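Local coordinates for protein folylpolyglutamate synthase (FolC) (Helicobacter pylori, PDB 6K8C) that probably adds glutamate to dihydropteroate and further glutamates to reduced folates, using ATP, in folate biosynthesis, at residues Q46-H51 and C136-L141; G62-L67 and M242-A247; S120-A125 and D150-L155; K157-F162 and G189-I194; I194-E199 and V219-S224. One frame throughout, in Å; residues are numbered along the deposited sequence.

Contact 1 of 5, residues Q46-H51 and C136-L141; sequences QAKVIH and CDYLVL
The Tyr138 ring and the Lys48 side chain lie side by side and point the same way. Lys48 CB comes obliquely to the ring and sits 3.8 Å from Tyr138 CD1. Ile50 CD1 reaches the same ring atom from further along the strand, 3.7 Å from Tyr138 CD1, also obliquely. Beyond the two segments, Phe74 meets Tyr138 edge-to-face. The second flat group is the His51 imidazole. Its edge faces the backbone, with His51 CD2 3.4 Å from Leu141 O and that oxygen close to the ring plane. The ring can reach there because CG is anti to the backbone N (chi1 -159°). His51 NE2 is hydrogen-bonded to Thr152 OG1, which fixes the turn of the ring.

Strands 48-53 and 138-142 are parallel neighbours in the large mixed sheet of the Mur ligase middle domain, a P-loop NTPase-type fold. Four backbone bonds join them here. They become straighter toward the C-terminal end: Lys48 N to Asp137 O is bent (151° at the hydrogen), while Leu141 N to Ile50 O is 2.7 Å long and nearly linear. On the face that carries Val49, Leu139 and Leu141, Val49 splits its two methyls. CG2 lies 4.1 Å from Leu139 CD2, and CG1 lies 4.2 Å from Leu141 CD2. On the other face Ile50 CD1 also touches Val140 CG2, and helix 58-70 packs over Ile50, Tyr138 and Val140.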
# COMPACT_ATOMS: atom_id res chain seq x y z
N GLN A 46 -5.15 -1.49 23.16
CA GLN A 46 -3.96 -1.16 23.92
C GLN A 46 -2.69 -1.11 23.08
O GLN A 46 -1.70 -0.50 23.51
CB GLN A 46 -3.77 -2.17 25.06
CG GLN A 46 -5.07 -2.53 25.75
CD GLN A 46 -4.88 -3.57 26.84
OE1 GLN A 46 -5.45 -4.66 26.78
NE2 GLN A 46 -4.09 -3.22 27.84
N ALA A 47 -2.70 -1.74 21.91
CA ALA A 47 -1.54 -1.71 21.02
C ALA A 47 -1.12 -0.28 20.71
O ALA A 47 -1.96 0.62 20.58
CB ALA A 47 -1.85 -2.46 19.73
N LYS A 48 0.18 -0.06 20.60
CA LYS A 48 0.67 1.23 20.15
C LYS A 48 0.42 1.35 18.66
O LYS A 48 0.71 0.42 17.90
CB LYS A 48 2.15 1.39 20.49
CG LYS A 48 2.42 1.48 21.99
CD LYS A 48 3.91 1.65 22.28
CE LYS A 48 4.22 1.50 23.76
NZ LYS A 48 3.33 2.35 24.61
N VAL A 49 -0.14 2.47 18.23
CA VAL A 49 -0.65 2.64 16.88
C VAL A 49 0.33 3.50 16.10
O VAL A 49 0.65 4.62 16.52
CB VAL A 49 -2.05 3.27 16.87
CG1 VAL A 49 -2.42 3.74 15.46
CG2 VAL A 49 -3.07 2.28 17.40
N ILE A 50 0.77 3.01 14.94
CA ILE A 50 1.64 3.76 14.04
C ILE A 50 0.84 4.11 12.80
O ILE A 50 0.38 3.23 12.08
CB ILE A 50 2.90 2.96 13.68
CG1 ILE A 50 3.70 2.65 14.95
CG2 ILE A 50 3.75 3.76 12.71
CD1 ILE A 50 3.59 1.23 15.40
N HIS A 51 0.67 5.41 12.55
CA HIS A 51 -0.14 5.90 11.44
C HIS A 51 0.78 6.17 10.25
O HIS A 51 1.61 7.07 10.30
CB HIS A 51 -0.88 7.16 11.86
CG HIS A 51 -2.08 7.48 11.02
ND1 HIS A 51 -2.64 8.74 10.97
CD2 HIS A 51 -2.85 6.70 10.22
CE1 HIS A 51 -3.68 8.73 10.16
NE2 HIS A 51 -3.84 7.50 9.70
N CYS A 136 -2.54 -7.34 20.02
CA CYS A 136 -1.27 -7.03 19.40
C CYS A 136 -0.49 -6.02 20.24
O CYS A 136 -1.06 -5.23 21.00
CB CYS A 136 -1.47 -6.47 17.99
SG CYS A 136 -1.86 -7.73 16.78
N ASP A 137 0.83 -6.05 20.09
CA ASP A 137 1.66 -5.02 20.70
C ASP A 137 1.68 -3.74 19.87
O ASP A 137 1.76 -2.65 20.43
CB ASP A 137 3.08 -5.54 20.89
CG ASP A 137 3.13 -6.78 21.76
OD1 ASP A 137 2.78 -6.67 22.95
OD2 ASP A 137 3.51 -7.86 21.26
N TYR A 138 1.60 -3.87 18.55
CA TYR A 138 1.67 -2.73 17.65
C TYR A 138 0.64 -2.89 16.55
O TYR A 138 0.40 -4.01 16.08
CB TYR A 138 3.08 -2.57 17.04
CG TYR A 138 4.13 -2.20 18.06
CD1 TYR A 138 4.40 -0.87 18.36
CD2 TYR A 138 4.85 -3.18 18.73
CE1 TYR A 138 5.36 -0.53 19.30
CE2 TYR A 138 5.80 -2.85 19.67
CZ TYR A 138 6.06 -1.52 19.95
OH TYR A 138 7.01 -1.19 20.89
N LEU A 139 0.05 -1.78 16.14
CA LEU A 139 -0.87 -1.73 15.02
C LEU A 139 -0.32 -0.71 14.03
O LEU A 139 -0.27 0.49 14.33
CB LEU A 139 -2.28 -1.35 15.48
CG LEU A 139 -3.30 -1.08 14.38
CD1 LEU A 139 -3.46 -2.30 13.48
CD2 LEU A 139 -4.64 -0.67 14.98
N VAL A 140 0.14 -1.19 12.88
CA VAL A 140 0.66 -0.33 11.82
C VAL A 140 -0.50 -0.07 10.87
O VAL A 140 -0.95 -0.96 10.15
CB VAL A 140 1.85 -0.97 11.09
CG1 VAL A 140 2.43 0.01 10.06
CG2 VAL A 140 2.94 -1.35 12.10
N LEU A 141 -0.99 1.17 10.88
CA LEU A 141 -2.28 1.55 10.32
C LEU A 141 -2.05 2.49 9.14
O LEU A 141 -1.67 3.65 9.32
CB LEU A 141 -3.13 2.23 11.40
CG LEU A 141 -4.65 2.28 11.31
CD1 LEU A 141 -5.25 0.89 11.48
CD2 LEU A 141 -5.17 3.22 12.37

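Contact 2 of 5, residues G62-L67 and M242-A247; sequences GRFLTL and MNLEVA
Phe64 and Leu244 cross at about a right angle where helix 58-70 meets helix 241-254. The contact is a helix-helix packing in the Mur ligase middle domain, beside its large sheet. The short helical segments pass 8.4 Å apart at an angle of 48°. No hydrogen bond links the two segments, which meet by apolar contact; just before the first segment, Ser60 OG takes a weak bond from Asn243 ND2.

The Phe64 ring presents one face to Leu244. Leu244 CD1 stands over that face, 3.7 Å from the ring centroid and 21° off the normal, a CH-pi contact. It is displaced toward the CG and CD1 side of the ring. Leu244 CB lies over the other half of the same face, 3.7 Å from Phe64 CE2. Leu244 has its CG anti to the backbone N (chi1 179°), and CD1 then extends across the ring. Val227 and Tyr230 of helix 225-234 also touch Leu244.

Ala247 points toward helix 58-70. Its small side chain lets the backbones come close, with the CA atoms of Leu65 and Ala247 4.8 Å apart. The methyl fits between two residues: Ala247 CB is 3.6 Å from Phe64 CB and 4.1 Å from Leu65 CB. Leu65 extends past this methyl, and Ala250, Phe251 and Leu254 continue its packing along helix 241-254. Leu65 CD1 lies 3.7 Å from Ala247 O.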
# COMPACT_ATOMS: atom_id res chain seq x y z
N GLY A 62 5.55 0.49 5.73
CA GLY A 62 4.81 -0.11 6.83
C GLY A 62 5.15 -1.57 7.05
O GLY A 62 5.25 -2.03 8.19
N ARG A 63 5.34 -2.32 5.96
CA ARG A 63 5.62 -3.74 6.12
C ARG A 63 7.04 -3.97 6.63
O ARG A 63 7.28 -4.90 7.41
CB ARG A 63 5.39 -4.48 4.79
CG ARG A 63 5.46 -6.01 4.91
CD ARG A 63 4.41 -6.59 5.87
NE ARG A 63 3.06 -6.22 5.45
CZ ARG A 63 2.37 -6.86 4.52
NH1 ARG A 63 2.88 -7.93 3.91
NH2 ARG A 63 1.16 -6.44 4.20
N PHE A 64 7.99 -3.13 6.20
CA PHE A 64 9.35 -3.20 6.74
C PHE A 64 9.35 -2.99 8.25
O PHE A 64 9.97 -3.74 9.00
CB PHE A 64 10.24 -2.15 6.07
CG PHE A 64 10.99 -2.64 4.86
CD1 PHE A 64 11.60 -3.88 4.85
CD2 PHE A 64 11.10 -1.83 3.73
CE1 PHE A 64 12.29 -4.32 3.73
CE2 PHE A 64 11.79 -2.26 2.61
CZ PHE A 64 12.39 -3.50 2.61
N LEU A 65 8.64 -1.95 8.70
CA LEU A 65 8.51 -1.71 10.14
C LEU A 65 7.86 -2.90 10.83
O LEU A 65 8.32 -3.34 11.89
CB LEU A 65 7.70 -0.44 10.38
CG LEU A 65 7.37 -0.08 11.83
CD1 LEU A 65 8.63 0.11 12.66
CD2 LEU A 65 6.52 1.18 11.88
N THR A 66 6.78 -3.43 10.25
CA THR A 66 6.10 -4.61 10.79
C THR A 66 7.06 -5.79 10.95
O THR A 66 7.04 -6.48 11.97
CB THR A 66 4.92 -4.99 9.89
OG1 THR A 66 3.96 -3.93 9.86
CG2 THR A 66 4.23 -6.27 10.40
N LEU A 67 7.89 -6.03 9.93
CA LEU A 67 8.82 -7.16 9.99
C LEU A 67 9.88 -6.95 11.07
O LEU A 67 10.23 -7.89 11.79
CB LEU A 67 9.49 -7.38 8.63
CG LEU A 67 8.54 -7.81 7.51
CD1 LEU A 67 9.28 -7.94 6.18
CD2 LEU A 67 7.81 -9.11 7.88
N MET A 242 15.24 3.99 0.61
CA MET A 242 14.82 4.99 1.59
C MET A 242 13.60 4.54 2.39
O MET A 242 13.43 4.93 3.55
CB MET A 242 14.55 6.32 0.89
CG MET A 242 14.23 7.48 1.84
SD MET A 242 15.58 7.94 2.95
CE MET A 242 16.96 7.88 1.85
N ASN A 243 12.74 3.71 1.79
CA ASN A 243 11.58 3.20 2.52
C ASN A 243 12.02 2.39 3.73
O ASN A 243 11.44 2.50 4.81
CB ASN A 243 10.69 2.38 1.60
CG ASN A 243 9.97 3.24 0.57
OD1 ASN A 243 9.90 4.46 0.71
ND2 ASN A 243 9.44 2.61 -0.47
N LEU A 244 13.07 1.57 3.57
CA LEU A 244 13.59 0.82 4.71
C LEU A 244 14.29 1.73 5.71
O LEU A 244 14.20 1.50 6.92
CB LEU A 244 14.53 -0.29 4.23
CG LEU A 244 15.19 -1.16 5.32
CD1 LEU A 244 14.16 -1.89 6.23
CD2 LEU A 244 16.13 -2.17 4.69
N GLU A 245 15.01 2.75 5.23
CA GLU A 245 15.64 3.69 6.15
C GLU A 245 14.60 4.38 7.03
O GLU A 245 14.81 4.56 8.23
CB GLU A 245 16.45 4.74 5.39
CG GLU A 245 17.77 4.24 4.83
CD GLU A 245 18.82 3.98 5.89
OE1 GLU A 245 18.61 4.35 7.07
OE2 GLU A 245 19.87 3.41 5.54
N VAL A 246 13.47 4.76 6.44
CA VAL A 246 12.40 5.39 7.21
C VAL A 246 11.80 4.41 8.21
O VAL A 246 11.59 4.74 9.38
CB VAL A 246 11.34 5.97 6.27
CG1 VAL A 246 10.14 6.47 7.07
CG2 VAL A 246 11.94 7.09 5.41
N ALA A 247 11.54 3.18 7.77
CA ALA A 247 11.02 2.17 8.69
C ALA A 247 12.00 1.90 9.82
O ALA A 247 11.59 1.66 10.97
CB ALA A 247 10.70 0.88 7.94

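Contact 3 of 5, residues S120-A125 and D150-L155; sequences SYFEYA and DSTNAL
Phe122 and Ser151 make the nearest approach between the two segments, by van der Waals contact. Ser151 OG lies 3.1 Å from Phe122 CE2 and comes to the ring obliquely. Phe122 has CG anti to its own N (chi1 -177°), which swings the ring out toward the 150-155 turn. The Asp150 carboxylate meets the ring at its edge, with OD2 3.7 Å from Phe122 CE2 and the two planes 50° apart. Alongside, Glu123 CG rests 3.9 Å from Ser151 CB.

No hydrogen bond crosses between the segments, but each is braced by its own polar bonds. In the first, Glu123 N donates to Ser120 OG and Ser120 N donates to Glu123 OE1 at 2.9 Å. In the second, two donors of its own segment reach Asp150 OD2. Thr152 OG1 donates to the anti lone pair of Asp150 OD2 at 2.6 Å, and Thr152 N reaches Asp150 OD2 at 3.2 Å from above the carboxylate plane.

Bonds to other parts of the chain hold the polar ends. Ser151 OG pairs with Thr126 OG1, and Glu123 OE2 forms a salt bridge with Arg30. Gly144 N adds a third bond to Asp150 OD2, and Gly146 N binds Asp150 OD1.

The arrangement sets a capping box, formed by Ser120 and Glu123 at the start of helix 121-132, against an Asx turn in which Asp150 leads into the 3-10 segment 151-154.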
# COMPACT_ATOMS: atom_id res chain seq x y z
N SER A 120 -19.05 2.90 6.22
CA SER A 120 -18.64 2.73 4.83
C SER A 120 -17.78 1.47 4.71
O SER A 120 -17.36 0.87 5.70
CB SER A 120 -17.85 3.95 4.35
OG SER A 120 -16.53 3.93 4.86
N TYR A 121 -17.51 1.08 3.46
CA TYR A 121 -16.66 -0.07 3.20
C TYR A 121 -15.32 0.05 3.93
O TYR A 121 -14.93 -0.85 4.69
CB TYR A 121 -16.45 -0.20 1.69
CG TYR A 121 -15.58 -1.35 1.23
CD1 TYR A 121 -14.20 -1.21 1.14
CD2 TYR A 121 -16.14 -2.56 0.85
CE1 TYR A 121 -13.41 -2.25 0.71
CE2 TYR A 121 -15.36 -3.61 0.41
CZ TYR A 121 -13.99 -3.45 0.34
OH TYR A 121 -13.19 -4.48 -0.10
N PHE A 122 -14.62 1.16 3.73
CA PHE A 122 -13.31 1.31 4.35
C PHE A 122 -13.41 1.49 5.86
O PHE A 122 -12.53 1.03 6.59
CB PHE A 122 -12.55 2.49 3.72
CG PHE A 122 -11.15 2.66 4.26
CD1 PHE A 122 -10.16 1.74 3.94
CD2 PHE A 122 -10.84 3.71 5.11
CE1 PHE A 122 -8.87 1.89 4.44
CE2 PHE A 122 -9.56 3.86 5.61
CZ PHE A 122 -8.57 2.95 5.28
N GLU A 123 -14.47 2.15 6.34
CA GLU A 123 -14.67 2.28 7.78
C GLU A 123 -14.85 0.92 8.44
O GLU A 123 -14.35 0.68 9.54
CB GLU A 123 -15.86 3.20 8.07
CG GLU A 123 -15.55 4.67 7.75
CD GLU A 123 -16.78 5.55 7.71
OE1 GLU A 123 -17.91 5.03 7.84
OE2 GLU A 123 -16.62 6.78 7.55
N TYR A 124 -15.56 -0.00 7.77
CA TYR A 124 -15.73 -1.34 8.32
C TYR A 124 -14.41 -2.11 8.32
O TYR A 124 -14.11 -2.85 9.27
CB TYR A 124 -16.79 -2.11 7.54
CG TYR A 124 -17.28 -3.34 8.28
CD1 TYR A 124 -17.90 -3.22 9.52
CD2 TYR A 124 -17.10 -4.61 7.75
CE1 TYR A 124 -18.35 -4.34 10.20
CE2 TYR A 124 -17.54 -5.73 8.43
CZ TYR A 124 -18.16 -5.58 9.65
OH TYR A 124 -18.59 -6.70 10.32
N ALA A 125 -13.62 -1.98 7.25
CA ALA A 125 -12.29 -2.59 7.23
C ALA A 125 -11.45 -2.10 8.40
O ALA A 125 -10.71 -2.88 9.02
CB ALA A 125 -11.59 -2.29 5.90
N ASP A 150 -9.85 10.97 7.27
CA ASP A 150 -9.76 9.53 7.06
C ASP A 150 -10.17 8.79 8.33
O ASP A 150 -10.00 9.28 9.45
CB ASP A 150 -8.33 9.15 6.67
CG ASP A 150 -8.24 7.75 6.10
OD1 ASP A 150 -8.68 7.55 4.95
OD2 ASP A 150 -7.74 6.84 6.80
N SER A 151 -10.74 7.60 8.14
CA SER A 151 -11.21 6.83 9.28
C SER A 151 -10.08 6.46 10.23
O SER A 151 -10.28 6.43 11.45
CB SER A 151 -11.94 5.57 8.80
OG SER A 151 -11.03 4.62 8.28
N THR A 152 -8.87 6.20 9.70
CA THR A 152 -7.76 5.84 10.57
C THR A 152 -7.34 7.00 11.47
O THR A 152 -6.64 6.77 12.47
CB THR A 152 -6.56 5.36 9.75
OG1 THR A 152 -6.16 6.39 8.83
CG2 THR A 152 -6.91 4.10 8.99
N ASN A 153 -7.75 8.22 11.16
CA ASN A 153 -7.44 9.37 12.00
C ASN A 153 -8.12 9.31 13.37
O ASN A 153 -7.69 10.03 14.28
CB ASN A 153 -7.85 10.67 11.31
CG ASN A 153 -6.74 11.25 10.47
OD1 ASN A 153 -5.60 11.31 10.91
ND2 ASN A 153 -7.08 11.67 9.25
N ALA A 154 -9.16 8.50 13.52
CA ALA A 154 -9.93 8.48 14.76
C ALA A 154 -9.23 7.71 15.88
O ALA A 154 -9.58 7.89 17.05
CB ALA A 154 -11.32 7.89 14.52
N LEU A 155 -8.27 6.86 15.54
CA LEU A 155 -7.57 6.09 16.56
C LEU A 155 -6.46 6.93 17.17
O LEU A 155 -5.80 7.72 16.49
CB LEU A 155 -7.00 4.81 15.94
CG LEU A 155 -7.95 3.63 15.72
CD1 LEU A 155 -8.90 3.90 14.56
CD2 LEU A 155 -7.16 2.37 15.47

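Contact 4 of 5, residues K157-F162 and G189-I194; sequences KTLSVF and GSLSII
Water 3 is gripped by four groups from both segments. Water 3 donates to Leu191 O at 2.8 Å and to Ser192 OG at 2.6 Å, and accepts from Gly189 N at 2.7 Å. Ser160 OG is its fourth partner. The water therefore bridges the two serine hydroxyls. Ser160 OG and Ser192 OG are themselves 3.9 Å apart. In both serines OG sits opposite the carbonyl carbon (chi1 -59° and -55°), which leans both hydroxyls back toward Gly189. Lys157 CD packs close to Gly189 N, while Lys157 NZ is hydrogen-bonded to Ala187 O.

Beyond the water the chains run as parallel strands 159-162 and 191-194. They are neighbours in the large sheet of the Mur ligase middle domain, with strands 48-53 and 215-218 flanking the pair. Three backbone bonds join them. Ser160 N donates to Leu191 O in the carbonyl plane. Ile193 N then donates to Ser160 O, and Phe162 N to Ile193 O, the last almost linear at 176°.

The side chains divide between the two faces. On one, Leu159 and Ile193 cross, and their CD1 atoms are only 3.5 Å apart, a tight contact. Leu159 CD1 also meets Leu191 CG at 3.7 Å. Helix 241-254 covers this face and touches Ile193 through Ala250 and Thr253. On the other face the Phe162 ring turns its edge to Ser192 OG, 3.8 Å from Phe162 CE2. Phe162 CB touches Ile194 CG1 at 4.0 Å.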
# COMPACT_ATOMS: atom_id res chain seq x y z
N LYS A 157 -2.88 7.78 18.35
CA LYS A 157 -1.65 7.40 17.67
C LYS A 157 -0.46 7.59 18.58
O LYS A 157 -0.35 8.60 19.29
CB LYS A 157 -1.47 8.20 16.38
CG LYS A 157 -1.57 9.70 16.55
CD LYS A 157 -1.27 10.41 15.24
CE LYS A 157 -2.34 10.11 14.20
NZ LYS A 157 -3.37 11.18 14.15
N THR A 158 0.43 6.60 18.58
CA THR A 158 1.74 6.75 19.21
C THR A 158 2.70 7.49 18.30
O THR A 158 3.50 8.31 18.76
CB THR A 158 2.29 5.36 19.55
OG1 THR A 158 1.31 4.63 20.30
CG2 THR A 158 3.58 5.47 20.36
N LEU A 159 2.64 7.22 17.00
CA LEU A 159 3.63 7.72 16.06
C LEU A 159 2.99 7.82 14.68
O LEU A 159 2.20 6.96 14.31
CB LEU A 159 4.84 6.78 16.01
CG LEU A 159 5.95 7.06 15.01
CD1 LEU A 159 6.75 8.27 15.46
CD2 LEU A 159 6.84 5.82 14.90
N SER A 160 3.33 8.87 13.95
CA SER A 160 2.99 8.98 12.54
C SER A 160 4.26 8.84 11.71
O SER A 160 5.33 9.32 12.10
CB SER A 160 2.32 10.32 12.23
OG SER A 160 1.13 10.47 12.98
N VAL A 161 4.15 8.15 10.57
CA VAL A 161 5.23 8.07 9.60
C VAL A 161 4.73 8.68 8.31
O VAL A 161 3.78 8.18 7.70
CB VAL A 161 5.69 6.62 9.37
CG1 VAL A 161 6.76 6.57 8.29
CG2 VAL A 161 6.21 6.02 10.67
N PHE A 162 5.35 9.78 7.88
CA PHE A 162 4.96 10.45 6.65
C PHE A 162 5.91 10.02 5.54
O PHE A 162 7.06 10.46 5.50
CB PHE A 162 4.95 11.97 6.83
CG PHE A 162 3.85 12.45 7.74
CD1 PHE A 162 2.54 12.49 7.30
CD2 PHE A 162 4.13 12.86 9.03
CE1 PHE A 162 1.52 12.92 8.13
CE2 PHE A 162 3.12 13.30 9.87
CZ PHE A 162 1.80 13.33 9.42
N GLY A 189 0.28 13.94 15.00
CA GLY A 189 0.25 13.95 16.44
C GLY A 189 1.50 14.55 17.03
O GLY A 189 2.18 15.37 16.40
N SER A 190 1.83 14.13 18.25
CA SER A 190 2.94 14.73 18.98
C SER A 190 4.30 14.22 18.52
O SER A 190 5.31 14.87 18.81
CB SER A 190 2.77 14.48 20.48
OG SER A 190 2.82 13.10 20.77
N LEU A 191 4.35 13.10 17.81
CA LEU A 191 5.62 12.46 17.45
C LEU A 191 5.49 11.90 16.04
O LEU A 191 4.63 11.04 15.80
CB LEU A 191 5.98 11.35 18.44
CG LEU A 191 7.29 10.60 18.22
CD1 LEU A 191 8.45 11.56 18.19
CD2 LEU A 191 7.48 9.54 19.29
N SER A 192 6.33 12.37 15.12
CA SER A 192 6.22 11.94 13.73
C SER A 192 7.60 11.85 13.09
O SER A 192 8.49 12.65 13.38
CB SER A 192 5.35 12.90 12.92
OG SER A 192 4.07 13.05 13.51
N ILE A 193 7.74 10.86 12.22
CA ILE A 193 8.90 10.69 11.35
C ILE A 193 8.49 11.12 9.96
O ILE A 193 7.39 10.78 9.51
CB ILE A 193 9.38 9.23 11.38
CG1 ILE A 193 9.97 8.92 12.75
CG2 ILE A 193 10.41 8.97 10.27
CD1 ILE A 193 9.44 7.67 13.32
N ILE A 194 9.34 11.87 9.27
CA ILE A 194 9.02 12.31 7.92
C ILE A 194 10.14 11.88 6.97
O ILE A 194 11.31 12.22 7.20
CB ILE A 194 8.76 13.83 7.84
CG1 ILE A 194 8.27 14.22 6.44
CG2 ILE A 194 9.95 14.66 8.27
CD1 ILE A 194 7.32 15.40 6.44
O HOH W 1 -0.22 11.95 19.22
O HOH W 2 2.18 10.94 17.45
O HOH W 3 2.13 11.96 14.92

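Contact 5 of 5, residues I194-E199 and V219-S224; sequences IAPQQE and VQNEIS
Val219 points its side chain at the 194-199 segment. Its CB lies 3.5 Å from Ile194 O and 4.3 Å from Pro196 CD. The CG2 branch of Val219 lies on the backbone-N side and also stays 3.5 Å from Ile194 O. The chi1 of 173° puts the other branch, CG1, anti to the backbone N and directs it away from Ile194. Val246 of helix 241-254 packs against Val219 as well.

The backbone of the same residue is bound to the same oxygen. Val219 N donates to Ile194 O at 3.0 Å, nearly straight at 169°. Water 4 donates to Ile194 O and to Val219 O, so it bridges the two carbonyls beside the direct bond.

Pro196 leans its ring on the backbone from Val219 to Asn221. Pro196 CG is 3.8 Å from Val219 O and 4.1 Å from Asn221 CA, so it touches mainly backbone. Asn221 is the centre of an inverse gamma turn, which bends the chain there. The Met242 side chain touches Pro196, and Gln197 is held by Thr163 and Ile165. Downstream, Ser224 caps helix 225-234 through Val227 N.

These are the loops that leave the C-terminal ends of parallel strands 191-194 and 215-218, each leading on to a helix, as in the alternating beta-alpha arrangement of a P-loop NTPase-type domain.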
# COMPACT_ATOMS: atom_id res chain seq x y z
N ILE A 194 9.34 11.87 9.27
CA ILE A 194 9.02 12.31 7.92
C ILE A 194 10.14 11.88 6.97
O ILE A 194 11.31 12.22 7.20
CB ILE A 194 8.76 13.83 7.84
CG1 ILE A 194 8.27 14.22 6.44
CG2 ILE A 194 9.95 14.66 8.27
CD1 ILE A 194 7.32 15.40 6.44
N ALA A 195 9.78 11.11 5.94
CA ALA A 195 10.70 10.75 4.87
C ALA A 195 11.10 11.99 4.08
O ALA A 195 10.44 13.03 4.18
CB ALA A 195 10.04 9.72 3.95
N PRO A 196 12.18 11.92 3.30
CA PRO A 196 12.55 13.08 2.46
C PRO A 196 11.40 13.49 1.55
O PRO A 196 10.76 12.65 0.91
CB PRO A 196 13.76 12.56 1.66
CG PRO A 196 14.34 11.50 2.53
CD PRO A 196 13.16 10.83 3.19
N GLN A 197 11.12 14.79 1.53
CA GLN A 197 9.96 15.35 0.85
C GLN A 197 10.41 16.45 -0.11
O GLN A 197 11.56 16.88 -0.11
CB GLN A 197 8.95 15.96 1.84
CG GLN A 197 8.53 15.05 2.98
CD GLN A 197 7.50 14.03 2.55
OE1 GLN A 197 6.79 14.24 1.57
NE2 GLN A 197 7.42 12.93 3.28
N GLN A 198 9.46 16.91 -0.92
CA GLN A 198 9.67 18.14 -1.66
C GLN A 198 9.70 19.33 -0.71
O GLN A 198 9.15 19.28 0.40
CB GLN A 198 8.58 18.32 -2.72
CG GLN A 198 8.68 17.33 -3.87
CD GLN A 198 7.54 17.48 -4.85
OE1 GLN A 198 7.36 18.54 -5.45
NE2 GLN A 198 6.77 16.41 -5.03
N GLU A 199 10.33 20.42 -1.16
CA GLU A 199 10.65 21.53 -0.26
C GLU A 199 9.40 22.14 0.37
O GLU A 199 9.36 22.40 1.58
CB GLU A 199 11.45 22.59 -1.01
CG GLU A 199 11.79 23.81 -0.18
CD GLU A 199 12.31 24.96 -1.03
OE1 GLU A 199 12.61 24.72 -2.22
OE2 GLU A 199 12.41 26.09 -0.51
N VAL A 219 14.02 12.45 8.41
CA VAL A 219 14.92 11.40 7.96
C VAL A 219 15.93 11.99 6.98
O VAL A 219 15.54 12.62 5.99
CB VAL A 219 14.14 10.24 7.32
CG1 VAL A 219 15.10 9.24 6.71
CG2 VAL A 219 13.26 9.56 8.37
N GLN A 220 17.21 11.78 7.26
CA GLN A 220 18.26 12.25 6.37
C GLN A 220 18.17 11.55 5.02
O GLN A 220 17.86 10.36 4.94
CB GLN A 220 19.64 11.99 6.99
CG GLN A 220 20.01 12.92 8.12
CD GLN A 220 21.51 13.13 8.19
OE1 GLN A 220 22.28 12.16 8.30
NE2 GLN A 220 21.95 14.38 8.12
N ASN A 221 18.46 12.30 3.95
CA ASN A 221 18.47 11.74 2.60
C ASN A 221 19.79 11.00 2.42
O ASN A 221 20.76 11.49 1.84
CB ASN A 221 18.28 12.85 1.56
CG ASN A 221 18.03 12.30 0.17
OD1 ASN A 221 18.45 11.18 -0.16
ND2 ASN A 221 17.34 13.07 -0.65
N GLU A 222 19.81 9.77 2.93
CA GLU A 222 21.06 9.04 3.14
C GLU A 222 20.73 7.57 3.35
O GLU A 222 19.86 7.24 4.17
CB GLU A 222 21.80 9.61 4.36
CG GLU A 222 22.94 8.77 4.87
CD GLU A 222 24.26 9.13 4.23
OE1 GLU A 222 24.25 9.67 3.10
OE2 GLU A 222 25.31 8.89 4.86
N ILE A 223 21.42 6.68 2.63
CA ILE A 223 21.20 5.24 2.74
C ILE A 223 22.41 4.61 3.42
O ILE A 223 23.54 4.73 2.93
CB ILE A 223 20.93 4.59 1.38
CG1 ILE A 223 19.55 5.04 0.85
CG2 ILE A 223 20.91 3.09 1.52
CD1 ILE A 223 19.54 5.33 -0.63
N SER A 224 22.17 3.93 4.54
CA SER A 224 23.24 3.29 5.28
C SER A 224 23.76 2.06 4.54
O SER A 224 23.08 1.46 3.70
CB SER A 224 22.77 2.89 6.68
OG SER A 224 21.75 1.90 6.61
O HOH W 4 13.23 13.84 5.51

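Contacts 1 and 4 are buried strand pairs of one sheet. Strands 48-53 and 159-162 join them side by side, and His51 bonds to both Leu159 and Val161. Contact 5 continues contact 4 through shared Ile194, but it is only partly buried, and one backbone bond and a water replace the regular pairing. Contact 2 is buried, and its two segments meet through apolar side chains. Its Val246 reaches Val161 of contact 4 and Ala195 of contact 5, while Thr66 and Leu65 touch contact 1. Contact 3 is mostly buried, yet no hydrogen bond passes between its segments, whose polar groups bond within their own segment or to other parts of the chain. Thr152 ties it to His51 of contact 1.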